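Local structure of PT26-6P (Thermococcus sp., 2WB7) at residues Q78-P81 / F82-V85; A260-L263 / S264-I268; N420-Q423 / E424-D427; Y471-F474 / L475-L478. The protein is of unknown function; it is encoded by a euryarchaeal extrachromosomal mobile element and combines two immunoglobulin-like domains with a helical one. One frame throughout, in Å; residues are numbered along the deposited sequence.

Interaction 1. Residues Q78-P81 / F82-V85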
ATOM      1  N   GLN A  78     -47.923  -4.225 -12.578  1.00 63.15           N
ATOM      2  CA  GLN A  78     -48.934  -3.311 -13.116  1.00 63.98           C
ATOM      3  C   GLN A  78     -50.376  -3.807 -12.896  1.00 64.43           C
ATOM      4  O   GLN A  78     -50.621  -5.013 -12.791  1.00 64.29           O
ATOM      5  CB  GLN A  78     -48.686  -3.080 -14.610  1.00 63.92           C
ATOM      6  CG  GLN A  78     -48.504  -1.617 -14.983  1.00 64.70           C
ATOM      7  CD  GLN A  78     -47.238  -1.031 -14.373  1.00 65.54           C
ATOM      8  OE1 GLN A  78     -46.135  -1.554 -14.574  1.00 66.38           O
ATOM      9  NE2 GLN A  78     -47.389   0.048 -13.614  1.00 64.30           N
ATOM     10  N   PRO A  79     -51.338  -2.871 -12.826  1.00 64.90           N
ATOM     11  CA  PRO A  79     -52.749  -3.260 -12.880  1.00 65.12           C
ATOM     12  C   PRO A  79     -53.015  -4.106 -14.130  1.00 65.35           C
ATOM     13  O   PRO A  79     -53.733  -5.100 -14.062  1.00 65.51           O
ATOM     14  CB  PRO A  79     -53.481  -1.923 -12.997  1.00 65.12           C
ATOM     15  CG  PRO A  79     -52.545  -0.920 -12.403  1.00 65.20           C
ATOM     16  CD  PRO A  79     -51.160  -1.412 -12.714  1.00 64.97           C
ATOM     17  N   VAL A  80     -52.433  -3.720 -15.263  1.00 65.29           N
ATOM     18  CA  VAL A  80     -52.611  -4.489 -16.495  1.00 65.08           C
ATOM     19  C   VAL A  80     -51.370  -5.313 -16.884  1.00 64.95           C
ATOM     20  O   VAL A  80     -50.322  -4.762 -17.249  1.00 65.14           O
ATOM     21  CB  VAL A  80     -53.045  -3.591 -17.683  1.00 65.14           C
ATOM     22  CG1 VAL A  80     -53.572  -4.448 -18.828  1.00 65.31           C
ATOM     23  CG2 VAL A  80     -54.095  -2.585 -17.238  1.00 64.86           C
ATOM     24  N   PRO A  81     -51.507  -6.645 -16.827  1.00 64.61           N
ATOM     25  CA  PRO A  81     -50.512  -7.676 -17.110  1.00 64.31           C
ATOM     26  C   PRO A  81     -49.673  -7.440 -18.367  1.00 64.02           C
ATOM     27  O   PRO A  81     -48.572  -7.981 -18.469  1.00 64.23           O
ATOM     28  CB  PRO A  81     -51.362  -8.933 -17.310  1.00 64.15           C
ATOM     29  CG  PRO A  81     -52.575  -8.717 -16.472  1.00 64.45           C
ATOM     30  CD  PRO A  81     -52.784  -7.214 -16.363  1.00 64.74           C
ATOM     31  N   PHE A  82     -50.186  -6.660 -19.317  1.00 63.42           N
ATOM     32  CA  PHE A  82     -49.539  -6.512 -20.619  1.00 62.86           C
ATOM     33  C   PHE A  82     -48.868  -5.163 -20.716  1.00 62.37           C
ATOM     34  O   PHE A  82     -48.193  -4.862 -21.705  1.00 62.14           O
ATOM     35  CB  PHE A  82     -50.575  -6.636 -21.742  1.00 63.24           C
ATOM     36  CG  PHE A  82     -51.638  -7.657 -21.465  1.00 63.76           C
ATOM     37  CD1 PHE A  82     -52.617  -7.417 -20.507  1.00 63.94           C
ATOM     38  CD2 PHE A  82     -51.652  -8.864 -22.150  1.00 64.27           C
ATOM     39  CE1 PHE A  82     -53.587  -8.364 -20.240  1.00 63.89           C
ATOM     40  CE2 PHE A  82     -52.621  -9.813 -21.888  1.00 64.15           C
ATOM     41  CZ  PHE A  82     -53.589  -9.565 -20.929  1.00 63.77           C
ATOM     42  N   ASN A  83     -49.075  -4.344 -19.690  1.00 61.83           N
ATOM     43  CA  ASN A  83     -48.501  -3.008 -19.655  1.00 61.47           C
ATOM     44  C   ASN A  83     -46.995  -3.026 -19.433  1.00 61.23           C
ATOM     45  O   ASN A  83     -46.468  -2.357 -18.547  1.00 61.22           O
ATOM     46  CB  ASN A  83     -49.206  -2.159 -18.602  1.00 61.35           C
ATOM     47  CG  ASN A  83     -50.527  -1.632 -19.093  1.00 60.80           C
ATOM     48  OD1 ASN A  83     -51.254  -0.979 -18.359  1.00 60.11           O
ATOM     49  ND2 ASN A  83     -50.849  -1.920 -20.350  1.00 60.57           N
ATOM     50  N   LYS A  84     -46.314  -3.793 -20.273  1.00 61.04           N
ATOM     51  CA  LYS A  84     -44.889  -4.037 -20.123  1.00 60.86           C
ATOM     52  C   LYS A  84     -44.020  -2.786 -20.252  1.00 60.53           C
ATOM     53  O   LYS A  84     -44.256  -1.919 -21.099  1.00 60.53           O
ATOM     54  CB  LYS A  84     -44.436  -5.099 -21.121  1.00 60.96           C
ATOM     55  CG  LYS A  84     -44.965  -6.480 -20.785  1.00 61.71           C
ATOM     56  CD  LYS A  84     -44.677  -7.454 -21.910  1.00 63.72           C
ATOM     57  CE  LYS A  84     -45.082  -8.872 -21.537  1.00 65.30           C
ATOM     58  NZ  LYS A  84     -44.735  -9.850 -22.617  1.00 65.28           N
ATOM     59  N   VAL A  85     -43.010  -2.718 -19.388  1.00 59.88           N
ATOM     60  CA  VAL A  85     -42.008  -1.670 -19.423  1.00 58.93           C
ATOM     61  C   VAL A  85     -40.838  -2.121 -20.294  1.00 58.50           C
ATOM     62  O   VAL A  85     -40.271  -3.179 -20.064  1.00 58.09           O
ATOM     63  CB  VAL A  85     -41.499  -1.371 -18.012  1.00 58.79           C
ATOM     64  CG1 VAL A  85     -40.311  -0.455 -18.079  1.00 58.79           C
ATOM     65  CG2 VAL A  85     -42.607  -0.753 -17.179  1.00 58.65           C
TER
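Pro81 lays the CB side of its ring over one face of the Phe82 ring: CB sits 4.1 Å from the Phe82 ring centroid and 29° off the ring normal, which meets the terms of a CH-pi contact. Val80 reaches the same ring from another direction. Its CG1 lies in the ring plane, at the edge, 3.5 Å from Phe82 CD1, and the two side chains meet at about a right angle. CG1 is the Val80 branch placed anti to the backbone N (chi1 -165°), while Val80 CB and CG2 lie against the Asn83 side chain. Thus Phe82 is met by two successive predecessors, one over a face and one at the rim. The backbone brings them together: Val80 to Asn83 forms a type I beta turn, closed by a hydrogen bond from Asn83 N to Val80 O of 2.8 Å, with the donor lifted 44° out of the carbonyl plane. An inverse gamma turn centred on Asn83 follows directly, Lys84 N bonding to Phe82 O at 2.6 Å. These turns lie in the loop that carries the chain from strand 66-75 of one sheet to strand 85-96 of another, within the first immunoglobulin-like region. Beyond the loop, the Phe82 ring meets Trp176, His193 and Trp200 at shallow interplanar angles and Tyr195 edge-to-face, and Asn83 O accepts a hydrogen bond from Gln173 NE2. Gln78, ahead of the turn, meets Asn83 with aliphatic carbon, its CG being 3.7 Å from Asn83 CB; the bend in its chain at chi2 turns the amide away from this carbon-to-carbon touch.

Interaction 2. Residues A260-L263 / S264-I268; sequences AGAL and SDFII
The Phe266 ring and the Asp265 carboxylate are the flat groups of this hairpin turn, and both meet Ala262. Ala262 O lies oblique to the phenyl ring, 4.2 Å from Phe266 CD2, while Ala262 CB comes only to 4.5 Å from Phe266 CE2, a loose touch. The ring's larger apolar neighbours are Ile373 and Leu375 of strand 370-379 and Ile288 of strand 281-290. The carboxylate brings OD2 to 3.4 Å from Ala262 CB. Strands 253-261 and 266-272 form a beta hairpin in the eight-stranded antiparallel sheet of the second immunoglobulin-like region, and Ala262 to Asp265 make its bend. The geometric evidence is the double use of one carbonyl. Asp265 N bonds to Ala262 O at 2.9 Å, from a position 53° out of the carbonyl plane, and Phe266 N adds a weak, longer bond to the same oxygen at 3.3 Å. Ala262 is itself the centre of an inverse gamma turn, with a weak bond from Leu263 N back to Gly261 O. The polar side chains of the bend are spent on another hairpin: Ser264 OG accepts from Tyr62 N and Asp265 OD2 from Ala66 N, while Ser264 N donates to Ser65 OG. These bonds tie the buried bend to the chain reversal between strands 52-62 and 66-75. On the apolar side, Leu263 has CG anti to its own N (chi1 -171°), which sends CD1 along the outgoing strand; there it lies 4.2 Å from Ile267 CG2, a methyl that is also 3.8 Å from Leu263 O.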
ATOM      1  N   ALA A 260       0.330   3.939  -2.707  1.00 31.35           N
ATOM      2  CA  ALA A 260      -0.556   4.938  -3.287  1.00 31.74           C
ATOM      3  C   ALA A 260      -1.137   4.372  -4.582  1.00 32.19           C
ATOM      4  O   ALA A 260      -0.471   3.592  -5.263  1.00 32.56           O
ATOM      5  CB  ALA A 260       0.190   6.234  -3.562  1.00 31.62           C
ATOM      6  N   GLY A 261      -2.361   4.758  -4.934  1.00 32.05           N
ATOM      7  CA  GLY A 261      -2.952   4.269  -6.175  1.00 31.82           C
ATOM      8  C   GLY A 261      -4.082   3.261  -6.015  1.00 31.88           C
ATOM      9  O   GLY A 261      -4.892   3.371  -5.106  1.00 31.48           O
ATOM     10  N   ALA A 262      -4.127   2.275  -6.909  1.00 32.10           N
ATOM     11  CA  ALA A 262      -5.252   1.352  -6.984  1.00 32.63           C
ATOM     12  C   ALA A 262      -5.064   0.126  -6.090  1.00 33.06           C
ATOM     13  O   ALA A 262      -5.109  -1.013  -6.548  1.00 33.03           O
ATOM     14  CB  ALA A 262      -5.470   0.932  -8.424  1.00 32.31           C
ATOM     15  N   LEU A 263      -4.883   0.361  -4.801  1.00 33.76           N
ATOM     16  CA  LEU A 263      -4.546  -0.730  -3.899  1.00 34.68           C
ATOM     17  C   LEU A 263      -5.654  -1.770  -3.771  1.00 35.32           C
ATOM     18  O   LEU A 263      -5.381  -2.928  -3.454  1.00 35.75           O
ATOM     19  CB  LEU A 263      -4.142  -0.207  -2.518  1.00 34.61           C
ATOM     20  CG  LEU A 263      -3.566  -1.248  -1.552  1.00 34.52           C
ATOM     21  CD1 LEU A 263      -2.257  -1.855  -2.066  1.00 33.89           C
ATOM     22  CD2 LEU A 263      -3.356  -0.597  -0.184  1.00 34.42           C
ATOM     23  N   SER A 264      -6.898  -1.361  -4.011  1.00 35.46           N
ATOM     24  CA  SER A 264      -8.014  -2.300  -3.965  1.00 35.30           C
ATOM     25  C   SER A 264      -7.980  -3.266  -5.149  1.00 35.26           C
ATOM     26  O   SER A 264      -8.505  -4.371  -5.071  1.00 35.19           O
ATOM     27  CB  SER A 264      -9.332  -1.542  -3.963  1.00 35.15           C
ATOM     28  OG  SER A 264      -9.474  -0.746  -2.799  1.00 35.79           O
ATOM     29  N   ASP A 265      -7.371  -2.846  -6.250  1.00 35.17           N
ATOM     30  CA  ASP A 265      -7.379  -3.656  -7.466  1.00 35.34           C
ATOM     31  C   ASP A 265      -6.279  -4.715  -7.474  1.00 35.77           C
ATOM     32  O   ASP A 265      -6.530  -5.870  -7.831  1.00 35.85           O
ATOM     33  CB  ASP A 265      -7.247  -2.771  -8.701  1.00 35.04           C
ATOM     34  CG  ASP A 265      -8.349  -1.726  -8.788  1.00 35.14           C
ATOM     35  OD1 ASP A 265      -9.371  -1.889  -8.079  1.00 34.41           O
ATOM     36  OD2 ASP A 265      -8.189  -0.745  -9.549  1.00 34.07           O
ATOM     37  N   PHE A 266      -5.063  -4.314  -7.094  1.00 35.92           N
ATOM     38  CA  PHE A 266      -3.944  -5.240  -6.968  1.00 36.06           C
ATOM     39  C   PHE A 266      -2.926  -4.751  -5.953  1.00 35.65           C
ATOM     40  O   PHE A 266      -2.969  -3.597  -5.532  1.00 36.05           O
ATOM     41  CB  PHE A 266      -3.276  -5.507  -8.319  1.00 36.47           C
ATOM     42  CG  PHE A 266      -2.639  -4.297  -8.948  1.00 38.62           C
ATOM     43  CD1 PHE A 266      -1.270  -4.150  -8.955  1.00 40.78           C
ATOM     44  CD2 PHE A 266      -3.404  -3.318  -9.555  1.00 40.36           C
ATOM     45  CE1 PHE A 266      -0.685  -3.038  -9.550  1.00 42.62           C
ATOM     46  CE2 PHE A 266      -2.825  -2.218 -10.148  1.00 40.70           C
ATOM     47  CZ  PHE A 266      -1.472  -2.073 -10.149  1.00 41.43           C
ATOM     48  N   ILE A 267      -2.025  -5.630  -5.539  1.00 34.93           N
ATOM     49  CA  ILE A 267      -1.091  -5.284  -4.478  1.00 34.72           C
ATOM     50  C   ILE A 267       0.329  -5.692  -4.819  1.00 34.29           C
ATOM     51  O   ILE A 267       0.570  -6.511  -5.708  1.00 34.35           O
ATOM     52  CB  ILE A 267      -1.477  -5.926  -3.136  1.00 34.77           C
ATOM     53  CG1 ILE A 267      -1.009  -7.380  -3.081  1.00 36.33           C
ATOM     54  CG2 ILE A 267      -2.972  -5.877  -2.930  1.00 35.24           C
ATOM     55  CD1 ILE A 267      -1.537  -8.147  -1.873  1.00 38.34           C
ATOM     56  N   ILE A 268       1.274  -5.085  -4.123  1.00 33.75           N
ATOM     57  CA  ILE A 268       2.660  -5.461  -4.245  1.00 33.23           C
ATOM     58  C   ILE A 268       3.173  -5.849  -2.870  1.00 33.29           C
ATOM     59  O   ILE A 268       3.045  -5.078  -1.904  1.00 33.58           O
ATOM     60  CB  ILE A 268       3.499  -4.315  -4.801  1.00 33.12           C
ATOM     61  CG1 ILE A 268       3.065  -3.987  -6.229  1.00 32.99           C
ATOM     62  CG2 ILE A 268       4.979  -4.663  -4.745  1.00 32.25           C
ATOM     63  CD1 ILE A 268       3.921  -2.902  -6.883  1.00 33.42           C
TER

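Interaction 3. Residues N420-Q423 / E424-D427; sequences NSLQ and EKID
Lys425 carries its aliphatic chain obliquely across Leu422, one helical turn back, with CD 4.1 Å from Leu422 CD2. Both belong to helix 408-438 of the helical domain, whose regular alpha-helical ladder accounts for every backbone carbonyl of Asn420-Gln423. Asn420 O accepts from Glu424 N at 3.0 Å, Ser421 O from Lys425 N at 3.0 Å, and Gln423 O from Asp427 N at 2.9 Å, each donor tilted moderately from the carbonyl plane. Leu422 O receives the Ile426 N-H at 2.8 Å nearly along the C=O axis (C=O...N angle 160°). The important side-chain donor is Lys425 NZ. Bends at chi3 and chi4 lead the ammonium off this helix, to salt bridges with Glu485 and Asp489 and hydrogen bonds with the backbone oxygens of Thr387 and Tyr388. With two carboxylates and two carbonyls around it, the buried end is well satisfied, and such surroundings would be expected to favour the charged form. Leu422 touches Ile459 and Leu462 of helix 442-465, and Lys425 and Ile426 touch Tyr455 of the same helix. Ile426, on the following turn, sets CG1 3.3 Å from Leu422 O.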
ATOM      1  N   ASN A 420      36.343   4.852  25.332  1.00 39.05           N
ATOM      2  CA  ASN A 420      36.974   5.930  24.580  1.00 39.43           C
ATOM      3  C   ASN A 420      36.377   6.071  23.200  1.00 38.76           C
ATOM      4  O   ASN A 420      36.154   7.173  22.710  1.00 39.11           O
ATOM      5  CB  ASN A 420      38.479   5.705  24.475  1.00 40.06           C
ATOM      6  CG  ASN A 420      39.217   6.197  25.703  1.00 43.08           C
ATOM      7  OD1 ASN A 420      38.677   6.983  26.491  1.00 46.16           O
ATOM      8  ND2 ASN A 420      40.462   5.744  25.878  1.00 47.70           N
ATOM      9  N   SER A 421      36.112   4.941  22.571  1.00 38.20           N
ATOM     10  CA  SER A 421      35.531   4.951  21.249  1.00 37.58           C
ATOM     11  C   SER A 421      34.123   5.535  21.260  1.00 37.33           C
ATOM     12  O   SER A 421      33.767   6.298  20.375  1.00 37.05           O
ATOM     13  CB  SER A 421      35.528   3.541  20.689  1.00 37.67           C
ATOM     14  OG  SER A 421      36.828   3.174  20.281  1.00 37.53           O
ATOM     15  N   LEU A 422      33.334   5.197  22.274  1.00 37.19           N
ATOM     16  CA  LEU A 422      31.986   5.745  22.395  1.00 37.27           C
ATOM     17  C   LEU A 422      32.008   7.241  22.696  1.00 38.53           C
ATOM     18  O   LEU A 422      31.204   8.015  22.160  1.00 38.55           O
ATOM     19  CB  LEU A 422      31.188   5.000  23.458  1.00 36.54           C
ATOM     20  CG  LEU A 422      30.891   3.550  23.061  1.00 34.53           C
ATOM     21  CD1 LEU A 422      30.298   2.774  24.211  1.00 32.77           C
ATOM     22  CD2 LEU A 422      29.997   3.485  21.838  1.00 33.56           C
ATOM     23  N   GLN A 423      32.929   7.650  23.561  1.00 39.78           N
ATOM     24  CA  GLN A 423      33.121   9.062  23.819  1.00 40.92           C
ATOM     25  C   GLN A 423      33.358   9.780  22.498  1.00 41.69           C
ATOM     26  O   GLN A 423      32.865  10.891  22.274  1.00 41.73           O
ATOM     27  CB  GLN A 423      34.294   9.267  24.766  1.00 41.09           C
ATOM     28  CG  GLN A 423      33.876   9.448  26.219  1.00 42.88           C
ATOM     29  CD  GLN A 423      34.962   9.032  27.215  1.00 45.03           C
ATOM     30  OE1 GLN A 423      36.057   8.592  26.828  1.00 45.85           O
ATOM     31  NE2 GLN A 423      34.656   9.163  28.507  1.00 44.21           N
ATOM     32  N   GLU A 424      34.102   9.133  21.610  1.00 42.31           N
ATOM     33  CA  GLU A 424      34.370   9.736  20.321  1.00 43.26           C
ATOM     34  C   GLU A 424      33.102   9.838  19.488  1.00 42.88           C
ATOM     35  O   GLU A 424      32.816  10.883  18.925  1.00 43.51           O
ATOM     36  CB  GLU A 424      35.452   8.966  19.568  1.00 43.85           C
ATOM     37  CG  GLU A 424      35.540   9.321  18.094  1.00 47.83           C
ATOM     38  CD  GLU A 424      35.867  10.799  17.830  1.00 53.69           C
ATOM     39  OE1 GLU A 424      36.099  11.147  16.652  1.00 56.10           O
ATOM     40  OE2 GLU A 424      35.881  11.617  18.786  1.00 56.35           O
ATOM     41  N   LYS A 425      32.332   8.763  19.412  1.00 42.55           N
ATOM     42  CA  LYS A 425      31.043   8.800  18.713  1.00 42.26           C
ATOM     43  C   LYS A 425      30.122   9.878  19.292  1.00 42.58           C
ATOM     44  O   LYS A 425      29.353  10.500  18.570  1.00 42.14           O
ATOM     45  CB  LYS A 425      30.369   7.419  18.741  1.00 41.92           C
ATOM     46  CG  LYS A 425      30.968   6.445  17.722  1.00 41.95           C
ATOM     47  CD  LYS A 425      30.714   5.000  18.078  1.00 42.20           C
ATOM     48  CE  LYS A 425      29.369   4.497  17.563  1.00 41.48           C
ATOM     49  NZ  LYS A 425      29.484   3.982  16.180  1.00 40.94           N
ATOM     50  N   ILE A 426      30.207  10.092  20.601  1.00 43.32           N
ATOM     51  CA  ILE A 426      29.459  11.160  21.240  1.00 44.08           C
ATOM     52  C   ILE A 426      29.907  12.528  20.743  1.00 45.15           C
ATOM     53  O   ILE A 426      29.080  13.391  20.450  1.00 44.73           O
ATOM     54  CB  ILE A 426      29.588  11.092  22.759  1.00 43.89           C
ATOM     55  CG1 ILE A 426      28.746   9.935  23.291  1.00 43.83           C
ATOM     56  CG2 ILE A 426      29.112  12.373  23.387  1.00 43.53           C
ATOM     57  CD1 ILE A 426      28.782   9.786  24.793  1.00 42.52           C
ATOM     58  N   ASP A 427      31.219  12.725  20.654  1.00 46.66           N
ATOM     59  CA  ASP A 427      31.757  13.979  20.135  1.00 48.56           C
ATOM     60  C   ASP A 427      31.150  14.340  18.790  1.00 49.03           C
ATOM     61  O   ASP A 427      30.970  15.522  18.494  1.00 49.83           O
ATOM     62  CB  ASP A 427      33.284  13.928  19.997  1.00 49.25           C
ATOM     63  CG  ASP A 427      33.995  13.949  21.343  1.00 52.11           C
ATOM     64  OD1 ASP A 427      33.340  14.309  22.357  1.00 55.16           O
ATOM     65  OD2 ASP A 427      35.201  13.600  21.391  1.00 55.02           O
TER

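Interaction 4. Residues Y471-F474 / L475-L478; sequences YQMF and LNYL
Four i to i+4 bonds set the backbone here, the straightest running from Leu475 N to Tyr471 O at 3.0 Å (173° at the hydrogen, in the carbonyl plane). This is the opening of helix 471-499 in the helical domain, where Asp470 OD2, just ahead, takes a hydrogen bond from Met473 N. The side chains pair at the same spacing on different sides of the helix. Leu475 lies over one face of the Tyr471 ring, its CD1 4.0 Å from Tyr471 CZ and its CG above the plane near the rim. Phe474 and Leu478 make a CH-pi contact: CD1 of Leu478 is 4.0 Å from the Phe474 ring centroid and 28° off its normal. Leu478 CG, anti to its carbonyl carbon, leads CD1 back along the helix onto that face. Tyr403 stacks with the same phenyl ring, and Ile400 and Leu399 of helix 393-404 touch Leu475 and Leu478 respectively, so this apolar side faces helix 393-404. Elsewhere Met473, present as selenomethionine, bends at chi2 and chi3 until its CE comes 4.0 Å from Tyr477 CE2, beside a ring that packs against helix 442-465. The polar pair lies on yet another side of the helix. Gln472 bends at chi2 and donates through NE2 to Asn476 OD1 at 3.0 Å, the two amide planes being inclined to each other. In this bond NE2 stands above the Asn476 carbonyl plane, 51° out of it.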
ATOM      1  N   TYR A 471      27.184 -13.947  36.183  1.00 40.27           N
ATOM      2  CA  TYR A 471      27.438 -14.164  34.767  1.00 39.53           C
ATOM      3  C   TYR A 471      26.374 -13.548  33.862  1.00 38.87           C
ATOM      4  O   TYR A 471      26.699 -12.815  32.927  1.00 38.55           O
ATOM      5  CB  TYR A 471      27.570 -15.654  34.485  1.00 39.42           C
ATOM      6  CG  TYR A 471      27.882 -15.978  33.048  1.00 39.83           C
ATOM      7  CD1 TYR A 471      28.957 -15.388  32.402  1.00 40.00           C
ATOM      8  CD2 TYR A 471      27.113 -16.896  32.341  1.00 39.71           C
ATOM      9  CE1 TYR A 471      29.246 -15.696  31.089  1.00 39.63           C
ATOM     10  CE2 TYR A 471      27.403 -17.215  31.038  1.00 39.10           C
ATOM     11  CZ  TYR A 471      28.471 -16.611  30.414  1.00 39.62           C
ATOM     12  OH  TYR A 471      28.758 -16.910  29.102  1.00 39.89           O
ATOM     13  N   GLN A 472      25.107 -13.845  34.140  1.00 38.10           N
ATOM     14  CA  GLN A 472      24.029 -13.320  33.317  1.00 37.31           C
ATOM     15  C   GLN A 472      24.026 -11.806  33.383  1.00 37.11           C
ATOM     16  O   GLN A 472      23.728 -11.118  32.410  1.00 36.93           O
ATOM     17  CB  GLN A 472      22.687 -13.863  33.764  1.00 36.85           C
ATOM     18  CG  GLN A 472      21.568 -13.489  32.802  1.00 38.12           C
ATOM     19  CD  GLN A 472      21.747 -14.103  31.401  1.00 38.47           C
ATOM     20  OE1 GLN A 472      21.669 -15.313  31.222  1.00 39.33           O
ATOM     21  NE2 GLN A 472      21.991 -13.260  30.416  1.00 38.69           N
HETATM   22  N   MSE A 473      24.381 -11.281  34.540  1.00 37.10           N
HETATM   23  CA  MSE A 473      24.363  -9.852  34.721  1.00 37.18           C
HETATM   24  C   MSE A 473      25.466  -9.209  33.871  1.00 36.60           C
HETATM   25  O   MSE A 473      25.352  -8.076  33.403  1.00 36.96           O
HETATM   26  CB  MSE A 473      24.526  -9.524  36.203  1.00 37.53           C
HETATM   27  CG  MSE A 473      23.736  -8.296  36.617  1.00 40.11           C
HETATM   28 SE   MSE A 473      21.835  -8.560  36.238  1.00 44.86          SE
HETATM   29  CE  MSE A 473      21.504  -6.932  35.237  1.00 44.06           C
ATOM     30  N   PHE A 474      26.547  -9.940  33.667  1.00 35.52           N
ATOM     31  CA  PHE A 474      27.641  -9.428  32.868  1.00 34.51           C
ATOM     32  C   PHE A 474      27.188  -9.445  31.408  1.00 34.10           C
ATOM     33  O   PHE A 474      27.349  -8.466  30.675  1.00 34.46           O
ATOM     34  CB  PHE A 474      28.879 -10.295  33.098  1.00 34.39           C
ATOM     35  CG  PHE A 474      30.045  -9.950  32.224  1.00 33.90           C
ATOM     36  CD1 PHE A 474      30.768  -8.806  32.437  1.00 33.78           C
ATOM     37  CD2 PHE A 474      30.439 -10.803  31.204  1.00 34.14           C
ATOM     38  CE1 PHE A 474      31.859  -8.504  31.635  1.00 34.11           C
ATOM     39  CE2 PHE A 474      31.520 -10.513  30.412  1.00 33.48           C
ATOM     40  CZ  PHE A 474      32.229  -9.360  30.620  1.00 33.76           C
ATOM     41  N   LEU A 475      26.614 -10.568  30.987  1.00 32.96           N
ATOM     42  CA  LEU A 475      26.004 -10.663  29.673  1.00 31.65           C
ATOM     43  C   LEU A 475      24.979  -9.552  29.471  1.00 31.44           C
ATOM     44  O   LEU A 475      25.044  -8.815  28.480  1.00 30.77           O
ATOM     45  CB  LEU A 475      25.344 -12.028  29.477  1.00 30.99           C
ATOM     46  CG  LEU A 475      26.290 -13.218  29.293  1.00 30.08           C
ATOM     47  CD1 LEU A 475      25.497 -14.458  28.872  1.00 27.16           C
ATOM     48  CD2 LEU A 475      27.416 -12.904  28.293  1.00 28.34           C
ATOM     49  N   ASN A 476      24.054  -9.412  30.426  1.00 31.05           N
ATOM     50  CA  ASN A 476      22.973  -8.449  30.269  1.00 30.82           C
ATOM     51  C   ASN A 476      23.447  -7.030  30.039  1.00 30.76           C
ATOM     52  O   ASN A 476      22.914  -6.327  29.187  1.00 30.44           O
ATOM     53  CB  ASN A 476      22.023  -8.497  31.444  1.00 30.80           C
ATOM     54  CG  ASN A 476      21.119  -9.698  31.398  1.00 31.49           C
ATOM     55  OD1 ASN A 476      21.045 -10.392  30.389  1.00 32.80           O
ATOM     56  ND2 ASN A 476      20.440  -9.969  32.501  1.00 32.44           N
ATOM     57  N   TYR A 477      24.455  -6.609  30.786  1.00 30.71           N
ATOM     58  CA  TYR A 477      24.967  -5.265  30.619  1.00 31.42           C
ATOM     59  C   TYR A 477      25.714  -5.081  29.294  1.00 31.67           C
ATOM     60  O   TYR A 477      25.632  -4.011  28.671  1.00 31.68           O
ATOM     61  CB  TYR A 477      25.874  -4.884  31.785  1.00 31.75           C
ATOM     62  CG  TYR A 477      25.154  -4.240  32.953  1.00 32.46           C
ATOM     63  CD1 TYR A 477      24.548  -2.995  32.812  1.00 32.58           C
ATOM     64  CD2 TYR A 477      25.104  -4.860  34.202  1.00 31.79           C
ATOM     65  CE1 TYR A 477      23.900  -2.386  33.871  1.00 32.34           C
ATOM     66  CE2 TYR A 477      24.467  -4.257  35.269  1.00 32.48           C
ATOM     67  CZ  TYR A 477      23.872  -3.016  35.099  1.00 33.71           C
ATOM     68  OH  TYR A 477      23.223  -2.404  36.148  1.00 33.74           O
ATOM     69  N   LEU A 478      26.450  -6.106  28.867  1.00 31.33           N
ATOM     70  CA  LEU A 478      27.100  -6.042  27.562  1.00 31.34           C
ATOM     71  C   LEU A 478      26.034  -5.933  26.479  1.00 31.32           C
ATOM     72  O   LEU A 478      26.136  -5.130  25.555  1.00 31.04           O
ATOM     73  CB  LEU A 478      27.965  -7.270  27.319  1.00 31.56           C
ATOM     74  CG  LEU A 478      29.272  -7.325  28.101  1.00 31.83           C
ATOM     75  CD1 LEU A 478      30.005  -8.608  27.737  1.00 31.86           C
ATOM     76  CD2 LEU A 478      30.105  -6.074  27.825  1.00 30.45           C
TER

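The four contacts follow one another along an elongated chain. Interaction 1 lies in the first immunoglobulin-like region, in a loop joining strands of two sheets; interaction 2 forms a hairpin bend near the chain's centre, in the second; interactions 3 and 4 occupy helices 408-438 and 471-499 of the helical domain. Centres of interactions 1 and 2 are 47 Å apart, those of 2 and 3 are 46 Å apart, and those of 1 and 3 are 91 Å apart, so these three are nearly in line. Interactions 3 and 4 are closer, 22 Å between centres and about 9 Å between nearest atoms; helix 442-465 packs against both. The spacing fits three domains arranged end to end.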